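Bromo domain-containing protein (Trypanosoma cruzi, PDB 6NEY) probably recognises acetylated lysines through the bromodomain in this N-terminal part of a longer protein, consistent with a role in transcription. Local coordinates at residues Ala76-Ile81 and Phe108-Ile113; Val72-Leu77 and Asp114-Lys119. All blocks are in the same frame, centred on the assembly; numbering follows the deposited sequence.

Interaction 1 (Ala76-Ile81 and Phe108-Ile113); sequences ALREDI and FAKEQI
The R78 guanidinium lies with one face over the side chain of I113. The I113 CG2 methyl sits above the centre of the group, 3.5 Å from R78 CZ. The backbone O of K110 approaches the same group obliquely, at 4.1 Å from R78 NH1. The setting is the left-handed helical bundle of the bromodomain. Here its last two long helices, 75-92 and 97-124, run antiparallel, and the two short segments have axes 10.9 Å apart at 168°.

The R78 chain is extended from CG to NE. The turn at its last torsion (chi4 -83°) swings the flat end out of line with the chain and lays it on I113. The two side chains pass each other in opposite directions. Polar partners fix the rotation of the group: NE donates to N73 O, NH2 bonds N73 OD1, and NH1 makes a salt bridge to D114 OD1. K110 NZ pairs with OD2 of the same D114. This shared carboxylate probably offsets the like charges of R78 and K110.

Behind the arginine the contact is apolar and buried. I113 sends CD1 inward, crossing L77 at a slant; its closest approach is 4.2 Å to L77 CD2. The same I113 CD1 comes within 4.3 Å of I81 CG1. L77 also packs on L18 and V19 of helix 12-21, so the seam continues into the bundle core. One turn away, the I81 CG2 methyl meets the A109 CB methyl at 3.9 Å.

Interaction 2 (Val72-Leu77 and Asp114-Lys119); sequences VNLTAL and DAYVTK
L74 and V117 slide past each other in opposite directions, and Y116 lies across L74 at about a right angle. The contact joins the turn that leads into helix 75-92 to helix 97-124 of the bromodomain's four-helix bundle. L74 is the N-cap residue of helix 75-92. Its backbone is left-handed (phi 51°, psi 40°), which sets the bend before the first helical turn.

L74 touches with its CD1 methyl. This atom is 3.7 Å from V117 CG2 and 3.9 Å from Y116 CD2. The approach to the tyrosine ring is oblique. L74 also packs on L15 and L18 of helix 12-21, and Y116 leans on L15 too. These contacts bring a third helix to the junction. Y116 OH is hydrogen-bonded to E14 OE1 on that helix, which fixes the far end of the ring.

V117 uses both methyls. CG1 stands anti to the backbone N (chi1 168°) and faces the turn. It lies 3.4 Å from V72 O and 3.9 Å from N73 OD1. The other methyl, CG2, meets L74 CD1 and also lies 3.8 Å from V72 O. The N73 and V117 side chains cross at about a right angle. V72 O is only packed against these methyls; it accepts a hydrogen bond from Y10 OH.

On helix 97-124, D114 O takes two bonds from T118. The backbone N and OG1 of T118 reach it from opposite faces of the carbonyl plane, with OG1 at 2.9 Å from D114 O.

The centres of the two contacts are about 8 Å apart. Both join helix 75-92, or the turn before it, to helix 97-124. The helices run antiparallel, so the earlier residues 72-77 meet the later 114-119, and 76-81 meet 108-113. The centre of interaction 1 is about 5 Å from the centre of the chain, that of interaction 2 about 12 Å, nearer the surface. They share A76 and L77. L74 CD1 also packs on I113 CG2, 3.9 Å away, making one continuous apolar seam. Together they tie one helix's start to the other's later part, at the bundle end away from the 92-97 loop. In bromodomains that loop helps form the acetyl-lysine pocket, so this is probably structural packing.

Interaction 1 (Ala76-Ile81 and Phe108-Ile113)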
# COMPACT_ATOMS: atom_id res chain seq x y z
N ALA A 76 -4.42 -7.70 -3.54
CA ALA A 76 -4.19 -7.74 -2.08
C ALA A 76 -3.45 -6.47 -1.63
O ALA A 76 -3.80 -5.87 -0.58
CB ALA A 76 -3.41 -8.98 -1.71
N LEU A 77 -2.47 -6.05 -2.43
CA LEU A 77 -1.70 -4.80 -2.16
C LEU A 77 -2.62 -3.60 -2.35
O LEU A 77 -2.60 -2.71 -1.49
CB LEU A 77 -0.48 -4.70 -3.09
CG LEU A 77 0.27 -3.37 -3.02
CD1 LEU A 77 0.71 -3.04 -1.60
CD2 LEU A 77 1.47 -3.36 -3.95
N ARG A 78 -3.40 -3.56 -3.44
CA ARG A 78 -4.37 -2.46 -3.69
C ARG A 78 -5.38 -2.35 -2.52
O ARG A 78 -5.69 -1.21 -2.13
CB ARG A 78 -5.11 -2.63 -5.03
CG ARG A 78 -4.24 -2.53 -6.27
CD ARG A 78 -5.11 -2.81 -7.49
NE ARG A 78 -4.40 -2.98 -8.76
CZ ARG A 78 -3.99 -2.01 -9.57
NH1 ARG A 78 -4.12 -0.74 -9.25
NH2 ARG A 78 -3.38 -2.34 -10.70
N GLU A 79 -5.88 -3.48 -2.01
CA GLU A 79 -6.78 -3.56 -0.81
C GLU A 79 -6.08 -3.01 0.44
O GLU A 79 -6.72 -2.28 1.22
CB GLU A 79 -7.23 -5.00 -0.55
N ASP A 80 -4.80 -3.33 0.64
CA ASP A 80 -4.04 -2.82 1.81
C ASP A 80 -3.87 -1.30 1.68
O ASP A 80 -4.04 -0.62 2.70
CB ASP A 80 -2.72 -3.57 2.01
CG ASP A 80 -2.85 -4.92 2.68
OD1 ASP A 80 -3.95 -5.23 3.20
OD2 ASP A 80 -1.84 -5.66 2.66
N ILE A 81 -3.59 -0.77 0.48
CA ILE A 81 -3.52 0.71 0.26
C ILE A 81 -4.89 1.32 0.55
O ILE A 81 -4.95 2.33 1.24
CB ILE A 81 -3.03 1.09 -1.16
CG1 ILE A 81 -1.63 0.52 -1.47
CG2 ILE A 81 -3.07 2.60 -1.34
CD1 ILE A 81 -0.57 0.91 -0.48
N PHE A 108 -1.72 8.45 -6.55
CA PHE A 108 -0.29 8.15 -6.80
C PHE A 108 -0.03 6.64 -6.74
O PHE A 108 0.57 6.08 -7.64
CB PHE A 108 0.60 8.90 -5.81
CG PHE A 108 2.03 8.42 -5.85
CD1 PHE A 108 2.84 8.74 -6.92
CD2 PHE A 108 2.55 7.63 -4.84
CE1 PHE A 108 4.15 8.31 -6.98
CE2 PHE A 108 3.87 7.20 -4.90
CZ PHE A 108 4.66 7.54 -5.96
N ALA A 109 -0.55 5.97 -5.71
CA ALA A 109 -0.34 4.52 -5.48
C ALA A 109 -0.97 3.74 -6.64
O ALA A 109 -0.32 2.86 -7.20
CB ALA A 109 -0.91 4.15 -4.14
N LYS A 110 -2.20 4.09 -7.02
CA LYS A 110 -2.88 3.46 -8.19
C LYS A 110 -2.00 3.59 -9.44
O LYS A 110 -1.88 2.59 -10.17
CB LYS A 110 -4.23 4.10 -8.49
CG LYS A 110 -4.97 3.48 -9.68
CD LYS A 110 -6.40 3.99 -9.80
CE LYS A 110 -6.98 3.99 -11.20
NZ LYS A 110 -6.38 2.97 -12.09
N GLU A 111 -1.45 4.76 -9.71
CA GLU A 111 -0.62 4.99 -10.92
C GLU A 111 0.63 4.11 -10.87
O GLU A 111 0.97 3.50 -11.90
CB GLU A 111 -0.21 6.45 -11.05
CG GLU A 111 0.40 6.77 -12.40
N GLN A 112 1.29 4.05 -9.71
CA GLN A 112 2.57 3.31 -9.57
C GLN A 112 2.25 1.83 -9.76
O GLN A 112 2.97 1.11 -10.51
CB GLN A 112 3.23 3.59 -8.22
CG GLN A 112 3.64 5.05 -8.07
CD GLN A 112 4.45 5.54 -9.25
OE1 GLN A 112 5.56 5.10 -9.48
NE2 GLN A 112 3.88 6.45 -10.03
N ILE A 113 1.18 1.37 -9.13
CA ILE A 113 0.82 -0.07 -9.17
C ILE A 113 0.41 -0.43 -10.61
O ILE A 113 0.89 -1.46 -11.12
CB ILE A 113 -0.22 -0.45 -8.12
CG1 ILE A 113 0.34 -0.28 -6.70
CG2 ILE A 113 -0.72 -1.87 -8.33
CD1 ILE A 113 -0.73 -0.26 -5.62

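Interaction 2 (Val72-Leu77 and Asp114-Lys119)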
# COMPACT_ATOMS: atom_id res chain seq x y z
N VAL A 72 -2.08 -11.37 -10.09
CA VAL A 72 -1.63 -10.70 -11.34
C VAL A 72 -1.96 -9.19 -11.27
O VAL A 72 -1.14 -8.39 -11.77
CB VAL A 72 -2.19 -11.38 -12.61
CG1 VAL A 72 -3.68 -11.18 -12.79
CG2 VAL A 72 -1.44 -10.91 -13.84
N ASN A 73 -3.09 -8.78 -10.67
CA ASN A 73 -3.43 -7.33 -10.63
C ASN A 73 -3.07 -6.74 -9.26
O ASN A 73 -3.51 -5.63 -8.99
CB ASN A 73 -4.88 -7.02 -11.03
CG ASN A 73 -5.09 -5.54 -11.30
OD1 ASN A 73 -4.28 -4.89 -11.97
ND2 ASN A 73 -6.17 -4.98 -10.77
N LEU A 74 -2.27 -7.45 -8.44
CA LEU A 74 -1.81 -7.01 -7.09
C LEU A 74 -3.02 -6.57 -6.26
O LEU A 74 -2.91 -5.60 -5.48
CB LEU A 74 -0.77 -5.88 -7.23
CG LEU A 74 0.61 -6.31 -7.77
CD1 LEU A 74 1.49 -5.09 -7.99
CD2 LEU A 74 1.31 -7.28 -6.83
N THR A 75 -4.12 -7.30 -6.36
CA THR A 75 -5.40 -6.96 -5.67
C THR A 75 -5.15 -6.78 -4.16
O THR A 75 -5.70 -5.81 -3.59
CB THR A 75 -6.47 -8.02 -5.93
OG1 THR A 75 -6.58 -8.14 -7.35
CG2 THR A 75 -7.80 -7.66 -5.30
N ALA A 76 -4.42 -7.70 -3.54
CA ALA A 76 -4.19 -7.74 -2.08
C ALA A 76 -3.45 -6.47 -1.63
O ALA A 76 -3.80 -5.87 -0.58
CB ALA A 76 -3.41 -8.98 -1.71
N LEU A 77 -2.47 -6.05 -2.43
CA LEU A 77 -1.70 -4.80 -2.16
C LEU A 77 -2.62 -3.60 -2.35
O LEU A 77 -2.60 -2.71 -1.49
CB LEU A 77 -0.48 -4.70 -3.09
CG LEU A 77 0.27 -3.37 -3.02
CD1 LEU A 77 0.71 -3.04 -1.60
CD2 LEU A 77 1.47 -3.36 -3.95
N ASP A 114 -0.44 0.38 -11.24
CA ASP A 114 -0.87 0.16 -12.65
C ASP A 114 0.37 0.07 -13.56
O ASP A 114 0.43 -0.85 -14.41
CB ASP A 114 -1.78 1.29 -13.15
CG ASP A 114 -3.18 1.31 -12.58
OD1 ASP A 114 -3.53 0.37 -11.85
OD2 ASP A 114 -3.92 2.29 -12.88
N ALA A 115 1.31 1.00 -13.40
CA ALA A 115 2.49 1.11 -14.28
C ALA A 115 3.34 -0.17 -14.13
O ALA A 115 3.82 -0.70 -15.16
CB ALA A 115 3.27 2.36 -13.96
N TYR A 116 3.43 -0.71 -12.91
CA TYR A 116 4.24 -1.92 -12.61
C TYR A 116 3.57 -3.15 -13.26
O TYR A 116 4.24 -3.92 -13.96
CB TYR A 116 4.41 -2.13 -11.10
CG TYR A 116 5.18 -3.39 -10.78
CD1 TYR A 116 6.56 -3.43 -10.93
CD2 TYR A 116 4.53 -4.55 -10.39
CE1 TYR A 116 7.27 -4.60 -10.70
CE2 TYR A 116 5.23 -5.72 -10.14
CZ TYR A 116 6.60 -5.75 -10.31
OH TYR A 116 7.27 -6.92 -10.05
N VAL A 117 2.28 -3.33 -13.02
CA VAL A 117 1.52 -4.51 -13.52
C VAL A 117 1.55 -4.50 -15.06
O VAL A 117 1.81 -5.56 -15.68
CB VAL A 117 0.10 -4.53 -12.93
CG1 VAL A 117 -0.82 -5.54 -13.60
CG2 VAL A 117 0.18 -4.80 -11.43
N THR A 118 1.44 -3.31 -15.65
CA THR A 118 1.48 -3.14 -17.12
C THR A 118 2.87 -3.50 -17.67
O THR A 118 2.94 -4.28 -18.66
CB THR A 118 1.04 -1.74 -17.53
OG1 THR A 118 -0.29 -1.65 -17.05
CG2 THR A 118 1.14 -1.54 -19.03
N LYS A 119 3.93 -2.95 -17.09
CA LYS A 119 5.33 -3.26 -17.51
C LYS A 119 5.58 -4.77 -17.47
O LYS A 119 6.11 -5.34 -18.48
CB LYS A 119 6.33 -2.52 -16.62
CG LYS A 119 7.72 -2.39 -17.22
CD LYS A 119 8.72 -3.40 -16.74
CE LYS A 119 9.85 -3.54 -17.75
NZ LYS A 119 11.15 -3.76 -17.10